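Local coordinates for protein carbohydrate oxidase (Microdochium nivale, PDB 3RJA) that oxidises the C1 hydroxyl of mono-, oligo- and polysaccharides to the lactone with an FAD cofactor, reducing molecular oxygen to hydrogen peroxide, at residues R238-Y252 with F352-Q366. Sequence-based numbering, arbitrary orientation. Where two conformers were deposited one is given.
Sequences RWVAPREVNFRIGDY and FWFYQLDVHGGKNSQ. With ABL ((2R,3R,4R,5R)-4,5-dihydroxy-2-(hydroxymethyl)-6-oxopiperidin-3-yl beta-D-glucopyranoside), chain G.
Tyr252 CD1 packs on Phe354 CB (3.4 Å); the tyrosine ring also takes C6 of the bound substrate analogue over one face, while its hydroxyl is hydrogen-bonded to Glu260. Farther along, on the same side of the sheet, Arg248 and Asp358 run side by side from neighbouring strands, and in the conformers modelled here Arg248 NH2 reaches the syn lone pair of Asp358 OD2 at 2.7 Å, a salt bridge in which guanidinium and carboxylate planes stand 77° apart. The amide of Gln356 stacks over one guanidinium face, its plane turned only 17° from it. Strands 245-251 and 352-359 are the two central ones of the eight-stranded antiparallel sheet of this FAD-linked oxidase, whose residues on this side line the pocket of the substrate analogue, and Ile249 and Leu357 exchange a pair of backbone bonds, the one from Leu357 N to Ile249 O being 2.7 Å long. On the reverse face, the side chains of Ile249 and Leu357 meet through their CD1 atoms, and Asp251 CB lies 3.5 Å from Tyr355 CE2. The CB of Phe247 points away from the other strand, but a chi1 of 76° turns the ring back, and Val359 CG2 lies over its face in a CH-pi contact. Past the strands the contact becomes wetter and looser: Asn364 ND2 donates to Ala241 O (3.0 Å) from above the carbonyl plane, one water links Asn364 N to Ala241 O, and a second, held by Asn364 ND2 and NZ of the exposed Lys363, reaches Trp239 O only weakly.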
ATOM      1  N   ARG A 238     -21.070   0.726   7.444  1.00 14.90           N
ATOM      2  CA  ARG A 238     -21.834   0.855   6.211  1.00 14.80           C
ATOM      3  C   ARG A 238     -22.770   2.055   6.256  1.00 14.29           C
ATOM      4  O   ARG A 238     -22.821   2.839   5.313  1.00 14.87           O
ATOM      5  CB  ARG A 238     -22.610  -0.426   5.906  1.00 15.65           C
ATOM      6  CG  ARG A 238     -23.379  -0.373   4.598  1.00 17.55           C
ATOM      7  CD  ARG A 238     -24.033  -1.707   4.293  1.00 20.05           C
ATOM      8  NE  ARG A 238     -23.115  -2.852   4.296  1.00 20.83           N
ATOM      9  CZ  ARG A 238     -22.199  -3.093   3.344  1.00 20.43           C
ATOM     10  NH1 ARG A 238     -22.037  -2.255   2.330  1.00 19.35           N
ATOM     11  NH2 ARG A 238     -21.438  -4.174   3.405  1.00 18.07           N
ATOM     12  N   TRP A 239     -23.446   2.237   7.382  1.00 14.50           N
ATOM     13  CA  TRP A 239     -24.566   3.172   7.440  1.00 15.85           C
ATOM     14  C   TRP A 239     -24.449   4.431   8.289  1.00 17.09           C
ATOM     15  O   TRP A 239     -25.260   5.336   8.117  1.00 18.43           O
ATOM     16  CB  TRP A 239     -25.813   2.402   7.878  1.00 15.19           C
ATOM     17  CG  TRP A 239     -26.306   1.413   6.840  1.00 15.90           C
ATOM     18  CD1 TRP A 239     -26.721   1.693   5.555  1.00 15.75           C
ATOM     19  CD2 TRP A 239     -26.473  -0.001   7.022  1.00 15.98           C
ATOM     20  NE1 TRP A 239     -27.144   0.521   4.927  1.00 15.37           N
ATOM     21  CE2 TRP A 239     -27.001  -0.526   5.811  1.00 15.69           C
ATOM     22  CE3 TRP A 239     -26.236  -0.879   8.101  1.00 17.08           C
ATOM     23  CZ2 TRP A 239     -27.278  -1.899   5.642  1.00 15.47           C
ATOM     24  CZ3 TRP A 239     -26.523  -2.247   7.937  1.00 15.38           C
ATOM     25  CH2 TRP A 239     -27.040  -2.740   6.708  1.00 16.80           C
ATOM     26  N   VAL A 240     -23.479   4.484   9.212  1.00 17.59           N
ATOM     27  CA  VAL A 240     -23.461   5.507  10.262  1.00 16.19           C
ATOM     28  C   VAL A 240     -22.167   6.315  10.340  1.00 16.71           C
ATOM     29  O   VAL A 240     -22.214   7.547  10.467  1.00 14.36           O
ATOM     30  CB  VAL A 240     -23.721   4.877  11.671  1.00 18.05           C
ATOM     31  CG1 VAL A 240     -23.845   5.981  12.776  1.00 17.89           C
ATOM     32  CG2 VAL A 240     -24.986   3.992  11.656  1.00 17.19           C
ATOM     33  N   ALA A 241     -21.019   5.623  10.329  1.00 15.76           N
ATOM     34  CA  ALA A 241     -19.715   6.263  10.544  1.00 15.03           C
ATOM     35  C   ALA A 241     -19.548   7.596   9.770  1.00 16.03           C
ATOM     36  O   ALA A 241     -19.539   7.620   8.525  1.00 16.08           O
ATOM     37  CB  ALA A 241     -18.561   5.288  10.209  1.00 14.68           C
ATOM     38  N   PRO A 242     -19.444   8.722  10.506  1.00 16.03           N
ATOM     39  CA  PRO A 242     -19.223   9.992   9.832  1.00 16.56           C
ATOM     40  C   PRO A 242     -17.890   9.971   9.090  1.00 15.55           C
ATOM     41  O   PRO A 242     -17.024   9.162   9.392  1.00 13.95           O
ATOM     42  CB  PRO A 242     -19.193  11.003  10.987  1.00 19.00           C
ATOM     43  CG  PRO A 242     -20.034  10.341  12.051  1.00 20.15           C
ATOM     44  CD  PRO A 242     -19.646   8.898  11.950  1.00 16.95           C
ATOM     45  N   ARG A 243     -17.775  10.845   8.107  1.00 16.21           N
ATOM     46  CA  ARG A 243     -16.545  11.086   7.359  1.00 16.95           C
ATOM     47  C   ARG A 243     -15.320  11.235   8.261  1.00 15.56           C
ATOM     48  O   ARG A 243     -14.280  10.642   7.983  1.00 14.40           O
ATOM     49  CB  ARG A 243     -16.726  12.370   6.543  1.00 18.98           C
ATOM     50  CG  ARG A 243     -15.686  12.574   5.482  1.00 21.84           C
ATOM     51  CD  ARG A 243     -15.844  13.953   4.813  1.00 22.83           C
ATOM     52  NE  ARG A 243     -14.721  14.182   3.917  1.00 25.71           N
ATOM     53  CZ  ARG A 243     -14.282  15.373   3.524  1.00 32.73           C
ATOM     54  NH1 ARG A 243     -14.864  16.494   3.958  1.00 33.55           N
ATOM     55  NH2 ARG A 243     -13.239  15.440   2.701  1.00 31.55           N
ATOM     56  N   GLU A 244     -15.457  12.006   9.340  1.00 15.04           N
ATOM     57  CA  GLU A 244     -14.336  12.327  10.239  1.00 15.55           C
ATOM     58  C   GLU A 244     -13.722  11.109  10.993  1.00 15.36           C
ATOM     59  O   GLU A 244     -12.662  11.236  11.628  1.00 14.20           O
ATOM     60  CB  GLU A 244     -14.775  13.364  11.295  1.00 16.38           C
ATOM     61  CG  GLU A 244     -15.072  14.777  10.784  1.00 17.63           C
ATOM     62  CD  GLU A 244     -16.396  14.849   9.990  1.00 19.49           C
ATOM     63  OE1 GLU A 244     -17.307  14.013  10.232  1.00 16.90           O
ATOM     64  OE2 GLU A 244     -16.505  15.749   9.133  1.00 19.52           O
ATOM     65  N   VAL A 245     -14.399   9.961  10.981  1.00 14.01           N
ATOM     66  CA  VAL A 245     -13.894   8.820  11.743  0.50 14.25           C
ATOM     67  C   VAL A 245     -13.143   7.851  10.834  1.00 13.64           C
ATOM     68  O   VAL A 245     -13.629   7.453   9.784  1.00 12.44           O
ATOM     69  CB  VAL A 245     -14.973   8.132  12.613  0.50 13.99           C
ATOM     70  CG1 VAL A 245     -15.766   7.093  11.825  0.50 15.16           C
ATOM     71  CG2 VAL A 245     -14.327   7.490  13.822  0.50 14.73           C
ATOM     72  N   ASN A 246     -11.917   7.516  11.238  1.00 12.91           N
ATOM     73  CA  ASN A 246     -11.066   6.606  10.450  1.00 12.47           C
ATOM     74  C   ASN A 246     -10.669   5.495  11.374  1.00 13.16           C
ATOM     75  O   ASN A 246     -10.107   5.771  12.456  1.00 13.72           O
ATOM     76  CB  ASN A 246      -9.786   7.296   9.955  1.00 12.61           C
ATOM     77  CG  ASN A 246     -10.051   8.581   9.214  1.00 12.81           C
ATOM     78  OD1 ASN A 246      -9.979   8.623   7.985  1.00 14.31           O
ATOM     79  ND2 ASN A 246     -10.336   9.642   9.952  1.00 11.42           N
ATOM     80  N   PHE A 247     -10.966   4.248  11.029  1.00 12.02           N
ATOM     81  CA  PHE A 247     -10.576   3.200  11.980  1.00 12.70           C
ATOM     82  C   PHE A 247     -10.467   1.812  11.381  1.00 11.60           C
ATOM     83  O   PHE A 247     -10.851   1.573  10.210  1.00 11.87           O
ATOM     84  CB  PHE A 247     -11.507   3.214  13.230  1.00 13.18           C
ATOM     85  CG  PHE A 247     -12.891   2.608  13.003  1.00 12.92           C
ATOM     86  CD1 PHE A 247     -13.873   3.295  12.301  1.00 12.85           C
ATOM     87  CD2 PHE A 247     -13.200   1.363  13.524  1.00 14.17           C
ATOM     88  CE1 PHE A 247     -15.170   2.745  12.123  1.00 14.10           C
ATOM     89  CE2 PHE A 247     -14.500   0.783  13.344  1.00 13.97           C
ATOM     90  CZ  PHE A 247     -15.468   1.479  12.654  1.00 13.76           C
ATOM     91  N   ARG A 248      -9.991   0.910  12.224  1.00 11.74           N
ATOM     92  CA  ARG A 248      -9.906  -0.516  11.900  0.50 13.06           C
ATOM     93  C   ARG A 248     -10.020  -1.391  13.150  1.00 12.91           C
ATOM     94  O   ARG A 248      -9.846  -0.914  14.265  1.00 14.87           O
ATOM     95  CB  ARG A 248      -8.600  -0.837  11.150  0.50 13.46           C
ATOM     96  CG  ARG A 248      -7.282  -0.325  11.794  0.50 15.16           C
ATOM     97  CD  ARG A 248      -6.081  -1.103  11.200  0.50 16.35           C
ATOM     98  NE  ARG A 248      -4.783  -0.455  11.374  0.50 16.99           N
ATOM     99  CZ  ARG A 248      -4.060   0.054  10.374  0.50 17.83           C
ATOM    100  NH1 ARG A 248      -2.883   0.611  10.629  0.50 18.12           N
ATOM    101  NH2 ARG A 248      -4.506   0.006   9.121  0.50 17.55           N
ATOM    102  N   ILE A 249     -10.329  -2.671  12.950  1.00 13.18           N
ATOM    103  CA  ILE A 249     -10.164  -3.685  13.997  1.00 13.09           C
ATOM    104  C   ILE A 249      -8.818  -4.336  13.716  1.00 14.73           C
ATOM    105  O   ILE A 249      -8.520  -4.698  12.567  1.00 14.29           O
ATOM    106  CB  ILE A 249     -11.228  -4.804  13.949  1.00 12.90           C
ATOM    107  CG1 ILE A 249     -12.643  -4.237  14.083  1.00 13.43           C
ATOM    108  CG2 ILE A 249     -10.967  -5.880  15.038  1.00 11.76           C
ATOM    109  CD1 ILE A 249     -13.739  -5.158  13.496  1.00 12.89           C
ATOM    110  N   GLY A 250      -8.004  -4.490  14.760  1.00 15.54           N
ATOM    111  CA  GLY A 250      -6.717  -5.146  14.635  1.00 16.40           C
ATOM    112  C   GLY A 250      -6.512  -6.065  15.823  1.00 16.93           C
ATOM    113  O   GLY A 250      -6.994  -5.769  16.905  1.00 16.74           O
ATOM    114  N   ASP A 251      -5.826  -7.185  15.603  1.00 15.90           N
ATOM    115  CA  ASP A 251      -5.386  -8.065  16.683  1.00 15.97           C
ATOM    116  C   ASP A 251      -3.917  -8.429  16.486  1.00 15.95           C
ATOM    117  O   ASP A 251      -3.574  -9.107  15.515  1.00 16.40           O
ATOM    118  CB  ASP A 251      -6.232  -9.326  16.721  1.00 14.75           C
ATOM    119  CG  ASP A 251      -5.997 -10.165  17.994  1.00 16.02           C
ATOM    120  OD1 ASP A 251      -5.143  -9.794  18.853  1.00 14.23           O
ATOM    121  OD2 ASP A 251      -6.694 -11.201  18.115  1.00 15.25           O
ATOM    122  N   TYR A 252      -3.081  -7.955  17.409  1.00 15.47           N
ATOM    123  CA  TYR A 252      -1.649  -8.222  17.452  1.00 16.62           C
ATOM    124  C   TYR A 252      -1.288  -9.124  18.650  1.00 16.60           C
ATOM    125  O   TYR A 252      -0.111  -9.374  18.903  1.00 16.34           O
ATOM    126  CB  TYR A 252      -0.876  -6.892  17.542  1.00 16.19           C
ATOM    127  CG  TYR A 252      -1.480  -5.865  16.608  1.00 18.27           C
ATOM    128  CD1 TYR A 252      -1.237  -5.933  15.221  1.00 16.49           C
ATOM    129  CD2 TYR A 252      -2.342  -4.876  17.083  1.00 16.83           C
ATOM    130  CE1 TYR A 252      -1.819  -5.039  14.347  1.00 16.35           C
ATOM    131  CE2 TYR A 252      -2.935  -3.966  16.198  1.00 17.05           C
ATOM    132  CZ  TYR A 252      -2.656  -4.059  14.836  1.00 17.28           C
ATOM    133  OH  TYR A 252      -3.218  -3.187  13.944  1.00 17.95           O
ATOM    134  N   PHE A 352       4.941 -14.360  15.369  1.00 15.35           N
ATOM    135  CA  PHE A 352       4.011 -13.226  15.419  1.00 16.72           C
ATOM    136  C   PHE A 352       3.075 -13.223  14.188  1.00 17.32           C
ATOM    137  O   PHE A 352       3.506 -13.505  13.056  1.00 18.05           O
ATOM    138  CB  PHE A 352       4.803 -11.928  15.474  1.00 16.38           C
ATOM    139  CG  PHE A 352       3.959 -10.695  15.479  1.00 16.26           C
ATOM    140  CD1 PHE A 352       3.081 -10.438  16.520  1.00 16.61           C
ATOM    141  CD2 PHE A 352       4.046  -9.771  14.424  1.00 17.40           C
ATOM    142  CE1 PHE A 352       2.287  -9.290  16.521  1.00 17.68           C
ATOM    143  CE2 PHE A 352       3.260  -8.602  14.410  1.00 16.73           C
ATOM    144  CZ  PHE A 352       2.383  -8.362  15.464  1.00 17.10           C
ATOM    145  N   TRP A 353       1.798 -12.944  14.412  1.00 15.80           N
ATOM    146  CA  TRP A 353       0.873 -12.743  13.302  1.00 15.97           C
ATOM    147  C   TRP A 353      -0.113 -11.666  13.710  1.00 17.02           C
ATOM    148  O   TRP A 353      -0.331 -11.455  14.907  1.00 16.81           O
ATOM    149  CB  TRP A 353       0.144 -14.036  12.870  1.00 14.59           C
ATOM    150  CG  TRP A 353      -0.738 -14.672  13.940  1.00 15.79           C
ATOM    151  CD1 TRP A 353      -0.420 -15.760  14.737  1.00 16.14           C
ATOM    152  CD2 TRP A 353      -2.074 -14.282  14.321  1.00 15.67           C
ATOM    153  NE1 TRP A 353      -1.463 -16.047  15.587  1.00 16.01           N
ATOM    154  CE2 TRP A 353      -2.485 -15.157  15.370  1.00 16.25           C
ATOM    155  CE3 TRP A 353      -2.955 -13.270  13.896  1.00 16.05           C
ATOM    156  CZ2 TRP A 353      -3.760 -15.068  15.981  1.00 15.64           C
ATOM    157  CZ3 TRP A 353      -4.209 -13.162  14.515  1.00 16.26           C
ATOM    158  CH2 TRP A 353      -4.594 -14.051  15.561  1.00 16.02           C
ATOM    159  N   PHE A 354      -0.701 -10.999  12.709  1.00 14.58           N
ATOM    160  CA  PHE A 354      -1.842 -10.125  12.917  1.00 13.72           C
ATOM    161  C   PHE A 354      -2.823 -10.148  11.727  1.00 13.43           C
ATOM    162  O   PHE A 354      -2.478 -10.596  10.623  1.00 13.14           O
ATOM    163  CB  PHE A 354      -1.393  -8.702  13.272  1.00 12.33           C
ATOM    164  CG  PHE A 354      -0.773  -7.943  12.124  1.00 14.33           C
ATOM    165  CD1 PHE A 354      -1.571  -7.384  11.130  1.00 13.94           C
ATOM    166  CD2 PHE A 354       0.622  -7.757  12.064  1.00 15.02           C
ATOM    167  CE1 PHE A 354      -0.995  -6.652  10.069  1.00 14.99           C
ATOM    168  CE2 PHE A 354       1.210  -7.031  11.026  1.00 15.51           C
ATOM    169  CZ  PHE A 354       0.394  -6.477  10.018  1.00 16.54           C
ATOM    170  N   TYR A 355      -4.051  -9.696  11.975  1.00 13.36           N
ATOM    171  CA  TYR A 355      -4.935  -9.251  10.887  1.00 13.62           C
ATOM    172  C   TYR A 355      -5.328  -7.801  11.195  1.00 13.88           C
ATOM    173  O   TYR A 355      -5.304  -7.368  12.344  1.00 15.17           O
ATOM    174  CB  TYR A 355      -6.189 -10.130  10.757  1.00 12.75           C
ATOM    175  CG  TYR A 355      -7.117 -10.007  11.950  1.00 13.98           C
ATOM    176  CD1 TYR A 355      -8.016  -8.950  12.046  1.00 13.88           C
ATOM    177  CD2 TYR A 355      -7.080 -10.952  12.997  1.00 13.89           C
ATOM    178  CE1 TYR A 355      -8.862  -8.832  13.131  1.00 14.95           C
ATOM    179  CE2 TYR A 355      -7.924 -10.849  14.092  1.00 14.12           C
ATOM    180  CZ  TYR A 355      -8.811  -9.780  14.149  1.00 15.26           C
ATOM    181  OH  TYR A 355      -9.649  -9.628  15.219  1.00 16.16           O
ATOM    182  N   GLN A 356      -5.683  -7.057  10.157  1.00 14.23           N
ATOM    183  CA  GLN A 356      -6.311  -5.745  10.290  1.00 13.23           C
ATOM    184  C   GLN A 356      -7.531  -5.745   9.410  1.00 13.45           C
ATOM    185  O   GLN A 356      -7.449  -6.109   8.229  1.00 15.36           O
ATOM    186  CB  GLN A 356      -5.358  -4.617   9.878  1.00 12.54           C
ATOM    187  CG  GLN A 356      -4.118  -4.578  10.736  1.00 13.32           C
ATOM    188  CD  GLN A 356      -3.045  -3.655  10.237  1.00 14.43           C
ATOM    189  OE1 GLN A 356      -2.336  -3.014  11.025  1.00 15.86           O
ATOM    190  NE2 GLN A 356      -2.898  -3.587   8.929  1.00 16.07           N
ATOM    191  N   LEU A 357      -8.667  -5.363   9.995  1.00 12.84           N
ATOM    192  CA  LEU A 357      -9.894  -5.147   9.254  1.00 12.45           C
ATOM    193  C   LEU A 357     -10.144  -3.636   9.165  1.00 11.77           C
ATOM    194  O   LEU A 357     -10.713  -3.025  10.098  1.00 10.11           O
ATOM    195  CB  LEU A 357     -11.063  -5.867   9.917  1.00 13.11           C
ATOM    196  CG  LEU A 357     -10.925  -7.344  10.363  1.00 14.87           C
ATOM    197  CD1 LEU A 357     -12.251  -7.890  10.943  1.00 15.45           C
ATOM    198  CD2 LEU A 357     -10.453  -8.282   9.282  1.00 14.08           C
ATOM    199  N   ASP A 358      -9.692  -3.071   8.037  1.00 10.68           N
ATOM    200  CA  ASP A 358      -9.787  -1.633   7.797  0.50 11.19           C
ATOM    201  C   ASP A 358     -11.136  -1.228   7.216  1.00 10.93           C
ATOM    202  O   ASP A 358     -11.618  -1.831   6.270  1.00  9.87           O
ATOM    203  CB  ASP A 358      -8.646  -1.149   6.898  0.50 10.85           C
ATOM    204  CG  ASP A 358      -7.342  -1.040   7.656  0.50 12.04           C
ATOM    205  OD1 ASP A 358      -6.727  -2.097   7.897  0.50 12.15           O
ATOM    206  OD2 ASP A 358      -6.957   0.087   8.060  0.50 12.13           O
ATOM    207  N   VAL A 359     -11.729  -0.192   7.807  1.00 11.38           N
ATOM    208  CA  VAL A 359     -12.972   0.377   7.310  1.00 11.05           C
ATOM    209  C   VAL A 359     -12.670   1.268   6.091  1.00 11.30           C
ATOM    210  O   VAL A 359     -12.362   2.469   6.204  1.00 13.04           O
ATOM    211  CB  VAL A 359     -13.741   1.072   8.453  1.00 11.62           C
ATOM    212  CG1 VAL A 359     -14.948   1.833   7.939  1.00 10.95           C
ATOM    213  CG2 VAL A 359     -14.170   0.015   9.506  1.00 12.43           C
ATOM    214  N   HIS A 360     -12.790   0.657   4.923  1.00 10.76           N
ATOM    215  CA  HIS A 360     -12.317   1.194   3.635  1.00 11.83           C
ATOM    216  C   HIS A 360     -13.470   1.894   2.930  1.00 12.55           C
ATOM    217  O   HIS A 360     -13.349   3.036   2.515  1.00 13.42           O
ATOM    218  CB  HIS A 360     -11.755  -0.009   2.829  1.00 12.31           C
ATOM    219  CG  HIS A 360     -11.370   0.275   1.405  1.00 12.43           C
ATOM    220  ND1 HIS A 360     -12.259   0.153   0.353  1.00 11.96           N
ATOM    221  CD2 HIS A 360     -10.171   0.557   0.847  1.00 12.55           C
ATOM    222  CE1 HIS A 360     -11.639   0.412  -0.786  1.00 11.78           C
ATOM    223  NE2 HIS A 360     -10.366   0.637  -0.518  1.00 13.72           N
ATOM    224  N   GLY A 361     -14.612   1.219   2.831  1.00 13.33           N
ATOM    225  CA  GLY A 361     -15.783   1.790   2.203  1.00 13.26           C
ATOM    226  C   GLY A 361     -16.821   2.226   3.221  1.00 15.09           C
ATOM    227  O   GLY A 361     -16.483   2.539   4.381  1.00 14.03           O
ATOM    228  N   GLY A 362     -18.088   2.244   2.797  1.00 14.63           N
ATOM    229  CA  GLY A 362     -19.156   2.705   3.663  1.00 15.02           C
ATOM    230  C   GLY A 362     -19.686   4.041   3.177  1.00 15.58           C
ATOM    231  O   GLY A 362     -18.996   4.776   2.458  1.00 15.56           O
ATOM    232  N   LYS A 363     -20.907   4.362   3.590  1.00 17.64           N
ATOM    233  CA  LYS A 363     -21.628   5.539   3.097  1.00 19.79           C
ATOM    234  C   LYS A 363     -20.806   6.847   3.134  1.00 17.79           C
ATOM    235  O   LYS A 363     -20.785   7.604   2.153  1.00 17.17           O
ATOM    236  CB  LYS A 363     -22.939   5.721   3.880  1.00 22.67           C
ATOM    237  CG  LYS A 363     -23.904   6.691   3.234  1.00 28.17           C
ATOM    238  CD  LYS A 363     -24.428   7.709   4.232  1.00 35.08           C
ATOM    239  CE  LYS A 363     -25.852   7.424   4.651  1.00 40.63           C
ATOM    240  NZ  LYS A 363     -26.448   8.631   5.295  1.00 41.35           N
ATOM    241  N   ASN A 364     -20.158   7.132   4.259  1.00 15.26           N
ATOM    242  CA  ASN A 364     -19.451   8.413   4.390  1.00 15.32           C
ATOM    243  C   ASN A 364     -17.934   8.329   4.152  1.00 14.54           C
ATOM    244  O   ASN A 364     -17.177   9.285   4.433  1.00 13.16           O
ATOM    245  CB  ASN A 364     -19.804   9.063   5.733  1.00 16.76           C
ATOM    246  CG  ASN A 364     -21.322   9.199   5.920  1.00 18.99           C
ATOM    247  OD1 ASN A 364     -21.973   9.856   5.130  1.00 19.11           O
ATOM    248  ND2 ASN A 364     -21.876   8.530   6.925  1.00 19.06           N
ATOM    249  N   SER A 365     -17.480   7.193   3.621  1.00 13.76           N
ATOM    250  CA  SER A 365     -16.059   7.041   3.353  1.00 13.18           C
ATOM    251  C   SER A 365     -15.689   7.840   2.115  1.00 14.02           C
ATOM    252  O   SER A 365     -16.258   7.634   1.026  1.00 13.34           O
ATOM    253  CB  SER A 365     -15.653   5.578   3.193  1.00 12.22           C
ATOM    254  OG  SER A 365     -14.292   5.496   2.762  1.00 11.15           O
ATOM    255  N   GLN A 366     -14.724   8.744   2.265  1.00 13.64           N
ATOM    256  CA  GLN A 366     -14.217   9.492   1.109  1.00 15.07           C
ATOM    257  C   GLN A 366     -13.599   8.587  -0.006  1.00 14.73           C
ATOM    258  O   GLN A 366     -13.606   8.936  -1.191  1.00 15.06           O
ATOM    259  CB  GLN A 366     -13.219  10.549   1.601  1.00 15.80           C
ATOM    260  CG  GLN A 366     -12.948  11.683   0.653  1.00 17.92           C
ATOM    261  CD  GLN A 366     -14.170  12.485   0.185  1.00 17.34           C
ATOM    262  OE1 GLN A 366     -14.125  13.016  -0.905  1.00 22.73           O
ATOM    263  NE2 GLN A 366     -15.234  12.584   0.981  1.00 17.34           N
TER
HETATM  264  C1A ABL G 604       0.792  -2.336   7.008  1.00 42.43           C
HETATM  265  O1A ABL G 604       0.208  -2.112   5.922  1.00 45.61           O
HETATM  266  C2A ABL G 604       0.163  -1.905   8.349  1.00 42.65           C
HETATM  267  O2A ABL G 604      -0.553  -0.693   8.117  1.00 39.75           O
HETATM  268  C3A ABL G 604       1.198  -1.719   9.486  1.00 38.30           C
HETATM  269  O3A ABL G 604       0.450  -1.644  10.725  1.00 38.64           O
HETATM  270  C4A ABL G 604       2.103  -2.935   9.549  1.00 40.88           C
HETATM  271  O1  ABL G 604       3.063  -2.832  10.630  1.00 43.18           O
HETATM  272  C5A ABL G 604       2.892  -3.057   8.199  1.00 40.31           C
HETATM  273  N5  ABL G 604       1.984  -2.979   7.025  1.00 39.74           N
HETATM  274  C6A ABL G 604       3.641  -4.408   8.067  1.00 39.00           C
HETATM  275  O6A ABL G 604       4.798  -4.340   7.213  1.00 35.72           O
HETATM  276  C1  ABL G 604       2.801  -3.522  11.886  1.00 45.15           C
HETATM  277  C2  ABL G 604       4.129  -3.817  12.628  1.00 46.58           C
HETATM  278  O2  ABL G 604       4.955  -4.622  11.778  1.00 51.76           O
HETATM  279  C3  ABL G 604       3.822  -4.517  13.958  1.00 48.71           C
HETATM  280  O3  ABL G 604       5.015  -4.791  14.691  1.00 50.06           O
HETATM  281  C4  ABL G 604       2.818  -3.638  14.772  1.00 46.14           C
HETATM  282  O4  ABL G 604       2.498  -4.219  16.029  1.00 48.59           O
HETATM  283  C5  ABL G 604       1.538  -3.420  13.955  1.00 44.99           C
HETATM  284  O5  ABL G 604       1.905  -2.786  12.706  1.00 45.16           O
HETATM  285  C6  ABL G 604       0.486  -2.603  14.714  1.00 40.74           C
HETATM  286  O6  ABL G 604       0.946  -1.379  15.191  1.00 36.37           O
HETATM  287  O   HOH W   1     -24.721   8.707   7.411  0.50 16.88           O
HETATM  288  O   HOH W   2     -20.100   5.701   6.654  1.00 20.69           O
HETATM  289  O   HOH W   3     -11.447   4.205   8.138  1.00  9.27           O
HETATM  290  O   HOH W   4      -2.186 -11.944  16.749  1.00 17.04           O